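PDB 7JZK: rifin from Plasmodium falciparum, which binds the ectodomain of the immune receptor LAIR1 through its variable V2 domain, the part of this surface antigen present here. Local coordinates for residues 115-118 against 119-123; 30-33 against 34-38; 12-15 against 16-20; 90-94 against 95-99. All blocks are in the same frame, centred on the assembly; numbering follows the deposited sequence.

Interaction 1 (115-118 against 119-123); sequences AVTQ and LVEKA
Leu119 continues helix 108-126, its backbone N bonded to Ala115 O at 2.9 Å. Its CB also packs against that oxygen. CD2 is modelled so close to Ala115 O that the exact placement of this methyl is doubtful. Val120 follows with an N-H bond to Val116 O of 2.9 Å, and its side chain crosses that of Val116 at a slant, CG1 meeting CG1 at 4.0 Å. With chi1 of -49°, Val120 CG1 lies beside its own backbone N, which turns it back over the preceding turn, while CG2 leans on Thr117 O. Glu121 N is bonded to Thr117 O at 3.0 Å. Its chi1 of -55° sets CG beside the backbone N, 4.4 Å from Thr117 CG2, and a bend at chi2 carries the carboxylate onward. The Thr117 hydroxyl is engaged by Thr113 O one turn earlier. Lys122 N reaches Gln118 O at 2.9 Å, and Ala123 closes the run with a bond to Leu119 O. Around the helix, Leu119, Val120 and Ala123 face Tyr38, Ala34, Ile31 and Ala30 of helix 13-39, whereas Val116, Thr117 and Val120 lean on Val61 of helix 61-75, so this part of helix 108-126 packs against both.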
loop_
_atom_site.group_PDB
_atom_site.type_symbol
_atom_site.label_atom_id
_atom_site.label_comp_id
_atom_site.label_asym_id
_atom_site.label_seq_id
_atom_site.Cartn_x
_atom_site.Cartn_y
_atom_site.Cartn_z
ATOM N N ALA B 115 11.212 -9.364 0.659
ATOM C CA ALA B 115 12.111 -8.377 0.075
ATOM C C ALA B 115 13.151 -7.921 1.094
ATOM O O ALA B 115 14.358 -7.911 0.817
ATOM C CB ALA B 115 11.309 -7.187 -0.452
ATOM N N VAL B 116 12.702 -7.597 2.305
ATOM C CA VAL B 116 13.609 -7.131 3.340
ATOM C C VAL B 116 14.609 -8.212 3.681
ATOM O O VAL B 116 15.786 -7.929 3.943
ATOM C CB VAL B 116 12.791 -6.712 4.569
ATOM C CG1 VAL B 116 13.674 -6.605 5.786
ATOM C CG2 VAL B 116 12.083 -5.420 4.296
ATOM N N THR B 117 14.180 -9.472 3.612
ATOM C CA THR B 117 15.100 -10.568 3.869
ATOM C C THR B 117 16.232 -10.537 2.860
ATOM O O THR B 117 17.416 -10.556 3.229
ATOM C CB THR B 117 14.362 -11.905 3.807
ATOM O OG1 THR B 117 13.410 -11.998 4.882
ATOM C CG2 THR B 117 15.359 -13.058 3.888
ATOM N N GLN B 118 15.888 -10.409 1.580
ATOM C CA GLN B 118 16.954 -10.342 0.590
ATOM C C GLN B 118 17.856 -9.135 0.824
ATOM O O GLN B 118 19.085 -9.240 0.729
ATOM C CB GLN B 118 16.369 -10.284 -0.813
ATOM C CG GLN B 118 15.289 -11.302 -1.092
ATOM C CD GLN B 118 15.812 -12.434 -1.927
ATOM O OE1 GLN B 118 16.916 -12.929 -1.685
ATOM N NE2 GLN B 118 15.041 -12.840 -2.933
ATOM N N LEU B 119 17.271 -7.989 1.174
ATOM C CA LEU B 119 18.087 -6.783 1.303
ATOM C C LEU B 119 19.068 -6.873 2.471
ATOM O O LEU B 119 20.225 -6.453 2.348
ATOM C CB LEU B 119 17.196 -5.541 1.407
ATOM C CG LEU B 119 16.617 -4.913 0.126
ATOM C CD1 LEU B 119 17.735 -4.422 -0.745
ATOM C CD2 LEU B 119 15.766 -5.846 -0.696
ATOM N N VAL B 120 18.641 -7.430 3.605
ATOM C CA VAL B 120 19.573 -7.554 4.722
ATOM C C VAL B 120 20.648 -8.581 4.407
ATOM O O VAL B 120 21.825 -8.399 4.761
ATOM C CB VAL B 120 18.831 -7.896 6.028
ATOM C CG1 VAL B 120 17.662 -6.965 6.229
ATOM C CG2 VAL B 120 18.356 -9.332 6.026
ATOM N N GLU B 121 20.284 -9.653 3.695
ATOM C CA GLU B 121 21.320 -10.601 3.328
ATOM C C GLU B 121 22.325 -9.944 2.402
ATOM O O GLU B 121 23.526 -10.168 2.532
ATOM C CB GLU B 121 20.730 -11.855 2.692
ATOM C CG GLU B 121 19.691 -12.515 3.574
ATOM C CD GLU B 121 20.153 -12.717 5.007
ATOM O OE1 GLU B 121 19.320 -12.522 5.920
ATOM O OE2 GLU B 121 21.337 -13.044 5.231
ATOM N N LYS B 122 21.854 -9.086 1.498
ATOM C CA LYS B 122 22.756 -8.409 0.574
ATOM C C LYS B 122 23.658 -7.415 1.298
ATOM O O LYS B 122 24.852 -7.308 0.991
ATOM C CB LYS B 122 21.933 -7.710 -0.516
ATOM C CG LYS B 122 22.665 -6.581 -1.260
ATOM C CD LYS B 122 22.291 -5.174 -0.755
ATOM C CE LYS B 122 23.261 -4.099 -1.279
ATOM N NZ LYS B 122 24.650 -4.205 -0.722
ATOM N N ALA B 123 23.126 -6.709 2.295
ATOM C CA ALA B 123 23.952 -5.753 3.023
ATOM C C ALA B 123 25.057 -6.477 3.797
ATOM O O ALA B 123 26.254 -6.156 3.676
ATOM C CB ALA B 123 23.046 -4.893 3.910
#

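Interaction 2 (30-33 against 34-38); sequences AIIG and ALKRY
Ile31 lays its CG1 across the branch point of Leu35, 4.2 Å from Leu35 CG, the two side chains meeting at a slant one helical turn apart. CG1 of Ile31 is swung away from its backbone N (chi1 -162°), and CD1 then turns toward Ala34 CB, which it approaches at 4.3 Å. Leu35 CG also rests near Ile31 O, the acceptor of Leu35 N. On another face of the helix, Ile32 and Lys36 run side by side and point the same way. The lysine chain bends at chi3 and chi4 (-64° and -37°), which folds its ammonium end back along the isoleucine methyl, NZ 3.3 Å from Ile32 CG2, while its side chain also touches that of Asp42. Gly33 has no side chain, but its carbonyl oxygen receives Arg37 N at 2.9 Å, and the Arg37 methylenes pack against the same oxygen, CG at 3.2 Å. Ile31 and Leu35 both meet Phe53 of helix 49-55, and another side of this turn faces helix 108-126. Chemically, the ammonium lies against a methyl without a bond across the contact, so Ile32 and Lys36 meet by van der Waals packing; the remaining side-chain pairs are aliphatic, and backbone bonds supply the polar part.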
loop_
_atom_site.group_PDB
_atom_site.type_symbol
_atom_site.label_atom_id
_atom_site.label_comp_id
_atom_site.label_asym_id
_atom_site.label_seq_id
_atom_site.Cartn_x
_atom_site.Cartn_y
_atom_site.Cartn_z
ATOM N N ALA B 30 24.727 0.456 5.205
ATOM C CA ALA B 30 24.399 -0.546 4.197
ATOM C C ALA B 30 22.900 -0.830 4.157
ATOM O O ALA B 30 22.291 -0.878 3.076
ATOM C CB ALA B 30 25.186 -1.832 4.456
ATOM N N ILE B 31 22.277 -1.015 5.325
ATOM C CA ILE B 31 20.851 -1.327 5.246
ATOM C C ILE B 31 20.068 -0.100 4.820
ATOM O O ILE B 31 19.050 -0.217 4.136
ATOM C CB ILE B 31 20.261 -1.901 6.545
ATOM C CG1 ILE B 31 18.929 -2.584 6.230
ATOM C CG2 ILE B 31 19.978 -0.805 7.530
ATOM C CD1 ILE B 31 18.996 -3.621 5.126
ATOM N N ILE B 32 20.536 1.091 5.177
ATOM C CA ILE B 32 19.778 2.278 4.831
ATOM C C ILE B 32 19.830 2.471 3.334
ATOM O O ILE B 32 18.809 2.730 2.690
ATOM C CB ILE B 32 20.287 3.520 5.598
ATOM C CG1 ILE B 32 19.844 3.468 7.067
ATOM C CG2 ILE B 32 19.808 4.807 4.885
ATOM C CD1 ILE B 32 20.686 4.372 8.002
ATOM N N GLY B 33 21.019 2.363 2.751
ATOM C CA GLY B 33 21.117 2.454 1.311
ATOM C C GLY B 33 20.260 1.428 0.608
ATOM O O GLY B 33 19.623 1.739 -0.394
ATOM N N ALA B 34 20.241 0.189 1.114
ATOM C CA ALA B 34 19.455 -0.850 0.454
ATOM C C ALA B 34 17.951 -0.534 0.492
ATOM O O ALA B 34 17.252 -0.660 -0.524
ATOM C CB ALA B 34 19.755 -2.206 1.104
ATOM N N LEU B 35 17.454 -0.047 1.638
ATOM C CA LEU B 35 16.038 0.296 1.755
ATOM C C LEU B 35 15.681 1.507 0.912
ATOM O O LEU B 35 14.626 1.537 0.262
ATOM C CB LEU B 35 15.711 0.606 3.202
ATOM C CG LEU B 35 15.940 -0.560 4.131
ATOM C CD1 LEU B 35 15.684 -0.028 5.518
ATOM C CD2 LEU B 35 14.994 -1.666 3.731
ATOM N N LYS B 36 16.580 2.488 0.863
ATOM C CA LYS B 36 16.342 3.688 0.079
ATOM C C LYS B 36 16.324 3.371 -1.408
ATOM O O LYS B 36 15.462 3.841 -2.147
ATOM C CB LYS B 36 17.442 4.712 0.386
ATOM C CG LYS B 36 17.019 6.182 0.405
ATOM C CD LYS B 36 18.201 7.153 0.380
ATOM C CE LYS B 36 19.036 7.020 1.621
ATOM N NZ LYS B 36 18.197 6.753 2.815
ATOM N N ARG B 37 17.275 2.575 -1.864
ATOM C CA ARG B 37 17.377 2.240 -3.275
ATOM C C ARG B 37 16.286 1.272 -3.713
ATOM O O ARG B 37 15.919 1.260 -4.894
ATOM C CB ARG B 37 18.791 1.715 -3.558
ATOM C CG ARG B 37 19.876 2.824 -3.390
ATOM C CD ARG B 37 21.315 2.294 -3.387
ATOM N NE ARG B 37 21.670 1.556 -4.601
ATOM C CZ ARG B 37 22.529 0.536 -4.639
ATOM N NH1 ARG B 37 22.786 -0.065 -5.799
ATOM N NH2 ARG B 37 23.118 0.095 -3.521
ATOM N N TYR B 38 15.762 0.441 -2.803
ATOM C CA TYR B 38 14.755 -0.528 -3.226
ATOM C C TYR B 38 13.339 -0.014 -3.038
ATOM O O TYR B 38 12.473 -0.293 -3.866
ATOM C CB TYR B 38 14.905 -1.838 -2.446
ATOM C CG TYR B 38 14.109 -2.989 -3.015
ATOM C CD1 TYR B 38 12.760 -3.147 -2.718
ATOM C CD2 TYR B 38 14.703 -3.912 -3.854
ATOM C CE1 TYR B 38 12.026 -4.192 -3.246
ATOM C CE2 TYR B 38 13.993 -4.960 -4.381
ATOM C CZ TYR B 38 12.651 -5.098 -4.078
ATOM O OH TYR B 38 11.931 -6.149 -4.601
#

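Interaction 3 (12-15 against 16-20); sequences MIEG and AAQGA
The amide of Gln18 presents one face to the backbone of the previous turn: Glu14 O lies over that face, 3.4 Å from Gln18 CD, and Gly15 CA sits on the same side. NE2, at the end of the amide, is tight against Gly15 CA at 3.2 Å. The carboxylate of Glu14 is turned 78° from the amide plane, and the two side chains cross at about a right angle. Their nearest approach is oxygen to oxygen, Glu14 OE1 to Gln18 OE1 at 4.0 Å, with no hydrogen bond between them. The carboxylate's other oxygen, OE2, stands 4.3 Å from Ala17 CB. Gln18 reaches this place because its CG is wedged between backbone N and carbonyl carbon (chi1 66°), a cramped choice in a helix that, together with the bend at chi2, folds the amide back over Gly15, where no side chain obstructs it. Beneath, Gly19 N binds Gly15 O at 2.7 Å, whereas Gln18 N meets Glu14 O from well above the carbonyl plane. The two OE1 oxygens would probably gain nothing from approaching more closely. Separately, a swap of amide oxygen and nitrogen may not be excluded at this resolution. Four backbone bonds link the turns, and the side chains form no hydrogen bond or salt bridge across them, on an exposed part of helix 13-39 far from the centre of the chain.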
loop_
_atom_site.group_PDB
_atom_site.type_symbol
_atom_site.label_atom_id
_atom_site.label_comp_id
_atom_site.label_asym_id
_atom_site.label_seq_id
_atom_site.Cartn_x
_atom_site.Cartn_y
_atom_site.Cartn_z
ATOM N N MET B 12 44.744 3.688 22.138
ATOM C CA MET B 12 44.401 2.273 22.243
ATOM C C MET B 12 42.926 2.046 22.553
ATOM O O MET B 12 42.207 1.564 21.696
ATOM C CB MET B 12 45.247 1.599 23.312
ATOM C CG MET B 12 44.915 0.116 23.538
ATOM S SD MET B 12 45.594 -0.995 22.283
ATOM C CE MET B 12 44.962 -2.588 22.837
ATOM N N ILE B 13 42.484 2.401 23.769
ATOM C CA ILE B 13 41.110 2.123 24.193
ATOM C C ILE B 13 40.114 2.899 23.343
ATOM O O ILE B 13 39.071 2.368 22.945
ATOM C CB ILE B 13 40.917 2.454 25.683
ATOM C CG1 ILE B 13 41.948 1.744 26.559
ATOM C CG2 ILE B 13 39.483 2.118 26.158
ATOM C CD1 ILE B 13 42.199 2.492 27.904
ATOM N N GLU B 14 40.419 4.158 23.033
ATOM C CA GLU B 14 39.491 4.933 22.220
ATOM C C GLU B 14 39.590 4.662 20.721
ATOM O O GLU B 14 38.743 5.173 19.988
ATOM C CB GLU B 14 39.646 6.440 22.480
ATOM C CG GLU B 14 38.368 7.089 22.986
ATOM C CD GLU B 14 37.636 7.883 21.911
ATOM O OE1 GLU B 14 38.280 8.345 20.938
ATOM O OE2 GLU B 14 36.406 8.054 22.048
ATOM N N GLY B 15 40.584 3.915 20.237
ATOM C CA GLY B 15 40.500 3.423 18.884
ATOM C C GLY B 15 39.641 2.182 18.765
ATOM O O GLY B 15 38.957 1.996 17.753
ATOM N N ALA B 16 39.640 1.333 19.800
ATOM C CA ALA B 16 38.669 0.251 19.795
ATOM C C ALA B 16 37.270 0.834 19.788
ATOM O O ALA B 16 36.361 0.290 19.149
ATOM C CB ALA B 16 38.879 -0.647 21.017
ATOM N N ALA B 17 37.128 2.013 20.392
ATOM C CA ALA B 17 35.849 2.702 20.427
ATOM C C ALA B 17 35.494 3.250 19.050
ATOM O O ALA B 17 34.403 2.980 18.532
ATOM C CB ALA B 17 35.883 3.806 21.474
ATOM N N GLN B 18 36.404 4.017 18.431
ATOM C CA GLN B 18 36.123 4.536 17.097
ATOM C C GLN B 18 36.012 3.406 16.080
ATOM O O GLN B 18 35.243 3.514 15.120
ATOM C CB GLN B 18 37.170 5.573 16.674
ATOM C CG GLN B 18 38.591 5.064 16.474
ATOM C CD GLN B 18 39.618 6.119 16.864
ATOM O OE1 GLN B 18 39.250 7.238 17.226
ATOM N NE2 GLN B 18 40.903 5.769 16.797
ATOM N N GLY B 19 36.758 2.316 16.273
ATOM C CA GLY B 19 36.598 1.174 15.386
ATOM C C GLY B 19 35.220 0.542 15.494
ATOM O O GLY B 19 34.628 0.144 14.488
ATOM N N ALA B 20 34.677 0.467 16.714
ATOM C CA ALA B 20 33.399 -0.207 16.907
ATOM C C ALA B 20 32.262 0.610 16.308
ATOM O O ALA B 20 31.412 0.075 15.577
ATOM C CB ALA B 20 33.179 -0.474 18.397
#

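Interaction 4 (90-94 against 95-99); sequences DVRKT and LRIVA
Arg96 has a left-handed backbone (phi 48°) and turns the chain back on itself, so that Ile97 N, five residues beyond Arg92, binds Arg92 O at 2.7 Å. Inside this bond Arg96 N meets Lys93 O at 3.2 Å, approaching from far above the carbonyl plane, and the last ordinary helical bond runs from Leu95 N to Val91 O. The reversal places Ile97 over the base of Arg92: their side chains cross at about a right angle, with CB to CB 4.0 Å. Val98 CG1 adds a contact to Arg92 CB at 3.9 Å. Val91 and Leu95 lie side by side and point the same way, Val91 CG1 to Leu95 CD1 3.9 Å, and both also touch Tyr38 of helix 13-39. Lys93 NZ forms a salt bridge with Asp90 OD1 (2.9 Å) and a further hydrogen bond with Thr94 OG1 (3.2 Å). From CG to NE the Arg92 chain is extended, carrying its guanidinium to Gln108 OE1, Cys76 O and the LAIR1 chain, where it bonds Tyr43 O of LAIR1 and makes a cation-pi contact with Tyr45 of LAIR1. Ile97, Val98 and Ala99 pack on that same partner. The two bonds that close the helix, with Arg96 as the C-prime residue, define a Schellman motif ending helix 86-94, here built into the LAIR1 interface.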
loop_
_atom_site.group_PDB
_atom_site.type_symbol
_atom_site.label_atom_id
_atom_site.label_comp_id
_atom_site.label_asym_id
_atom_site.label_seq_id
_atom_site.Cartn_x
_atom_site.Cartn_y
_atom_site.Cartn_z
ATOM N N ASP B 90 4.846 2.112 -6.181
ATOM C CA ASP B 90 5.143 1.335 -7.382
ATOM C C ASP B 90 5.774 -0.014 -7.042
ATOM O O ASP B 90 5.673 -0.953 -7.840
ATOM C CB ASP B 90 6.071 2.170 -8.296
ATOM C CG ASP B 90 6.429 1.469 -9.619
ATOM O OD1 ASP B 90 7.527 0.877 -9.710
ATOM O OD2 ASP B 90 5.611 1.507 -10.572
ATOM N N VAL B 91 6.377 -0.140 -5.853
ATOM C CA VAL B 91 6.965 -1.402 -5.406
ATOM C C VAL B 91 5.919 -2.504 -5.325
ATOM O O VAL B 91 6.238 -3.687 -5.508
ATOM C CB VAL B 91 7.675 -1.202 -4.056
ATOM C CG1 VAL B 91 8.252 -2.531 -3.522
ATOM C CG2 VAL B 91 8.770 -0.190 -4.219
ATOM N N ARG B 92 4.656 -2.144 -5.091
ATOM C CA ARG B 92 3.595 -3.151 -5.098
ATOM C C ARG B 92 3.549 -3.897 -6.424
ATOM O O ARG B 92 3.145 -5.064 -6.468
ATOM C CB ARG B 92 2.252 -2.492 -4.811
ATOM C CG ARG B 92 2.011 -2.264 -3.356
ATOM C CD ARG B 92 0.767 -1.464 -3.189
ATOM N NE ARG B 92 0.402 -1.330 -1.792
ATOM C CZ ARG B 92 -0.563 -0.526 -1.383
ATOM N NH1 ARG B 92 -1.216 0.191 -2.279
ATOM N NH2 ARG B 92 -0.870 -0.436 -0.096
ATOM N N LYS B 93 3.924 -3.230 -7.517
ATOM C CA LYS B 93 3.951 -3.906 -8.804
ATOM C C LYS B 93 5.144 -4.837 -8.907
ATOM O O LYS B 93 5.018 -5.953 -9.421
ATOM C CB LYS B 93 3.966 -2.867 -9.927
ATOM C CG LYS B 93 4.338 -3.381 -11.312
ATOM C CD LYS B 93 5.852 -3.252 -11.630
ATOM C CE LYS B 93 6.400 -1.879 -11.187
ATOM N NZ LYS B 93 7.894 -1.724 -11.026
ATOM N N THR B 94 6.267 -4.451 -8.319
ATOM C CA THR B 94 7.430 -5.320 -8.318
ATOM C C THR B 94 7.154 -6.588 -7.520
ATOM O O THR B 94 7.463 -7.694 -7.965
ATOM C CB THR B 94 8.618 -4.554 -7.736
ATOM O OG1 THR B 94 8.760 -3.302 -8.428
ATOM C CG2 THR B 94 9.897 -5.363 -7.878
ATOM N N LEU B 95 6.542 -6.455 -6.349
ATOM C CA LEU B 95 6.277 -7.612 -5.501
ATOM C C LEU B 95 4.998 -8.353 -5.867
ATOM O O LEU B 95 4.514 -9.118 -5.028
ATOM C CB LEU B 95 6.229 -7.187 -4.027
ATOM C CG LEU B 95 7.493 -6.464 -3.534
ATOM C CD1 LEU B 95 7.418 -6.095 -2.060
ATOM C CD2 LEU B 95 8.698 -7.339 -3.816
ATOM N N ARG B 96 4.428 -8.096 -7.054
ATOM C CA ARG B 96 3.169 -8.693 -7.511
ATOM C C ARG B 96 2.097 -8.588 -6.431
ATOM O O ARG B 96 1.377 -9.544 -6.127
ATOM C CB ARG B 96 3.350 -10.138 -8.000
ATOM C CG ARG B 96 4.054 -10.247 -9.361
ATOM C CD ARG B 96 5.114 -11.334 -9.368
ATOM N NE ARG B 96 6.235 -10.967 -8.508
ATOM C CZ ARG B 96 7.351 -11.678 -8.377
ATOM N NH1 ARG B 96 8.317 -11.253 -7.565
ATOM N NH2 ARG B 96 7.499 -12.809 -9.056
ATOM N N ILE B 97 1.984 -7.395 -5.853
ATOM C CA ILE B 97 0.970 -7.136 -4.838
ATOM C C ILE B 97 -0.284 -6.519 -5.449
ATOM O O ILE B 97 -1.364 -6.583 -4.836
ATOM C CB ILE B 97 1.534 -6.227 -3.723
ATOM C CG1 ILE B 97 2.784 -6.831 -3.102
ATOM C CG2 ILE B 97 0.534 -6.012 -2.612
ATOM C CD1 ILE B 97 3.341 -5.940 -2.009
ATOM N N VAL B 98 -0.186 -5.954 -6.649
ATOM C CA VAL B 98 -1.352 -5.338 -7.255
ATOM C C VAL B 98 -2.289 -6.443 -7.707
ATOM O O VAL B 98 -1.860 -7.554 -8.039
ATOM C CB VAL B 98 -0.932 -4.427 -8.424
ATOM C CG1 VAL B 98 0.009 -3.340 -7.929
ATOM C CG2 VAL B 98 -0.215 -5.239 -9.477
ATOM N N ALA B 99 -3.580 -6.158 -7.683
ATOM C CA ALA B 99 -4.557 -7.189 -8.003
ATOM C C ALA B 99 -4.437 -7.554 -9.469
ATOM O O ALA B 99 -4.359 -6.682 -10.335
ATOM C CB ALA B 99 -5.973 -6.707 -7.689
#

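In the fold
Interactions 2 and 3 both lie on helix 13-39, about 27 Å apart between centres, yet they differ sharply: 30-38 is partly buried and aliphatic, while 12-20 is exposed, built largely of small residues, and linked by its backbone. Interaction 1, on helix 108-126, packs directly on interaction 2 through apolar side chains, so together they join helix 13-39 to helix 108-126. Interaction 4 meets this partly buried packing at its margin: Tyr38 touches Thr94, and Ala115 reaches Leu95. It alone combines a helix end, a salt bridge and contacts with the LAIR1 chain, and it lies opposite interaction 3 across the chain's centre.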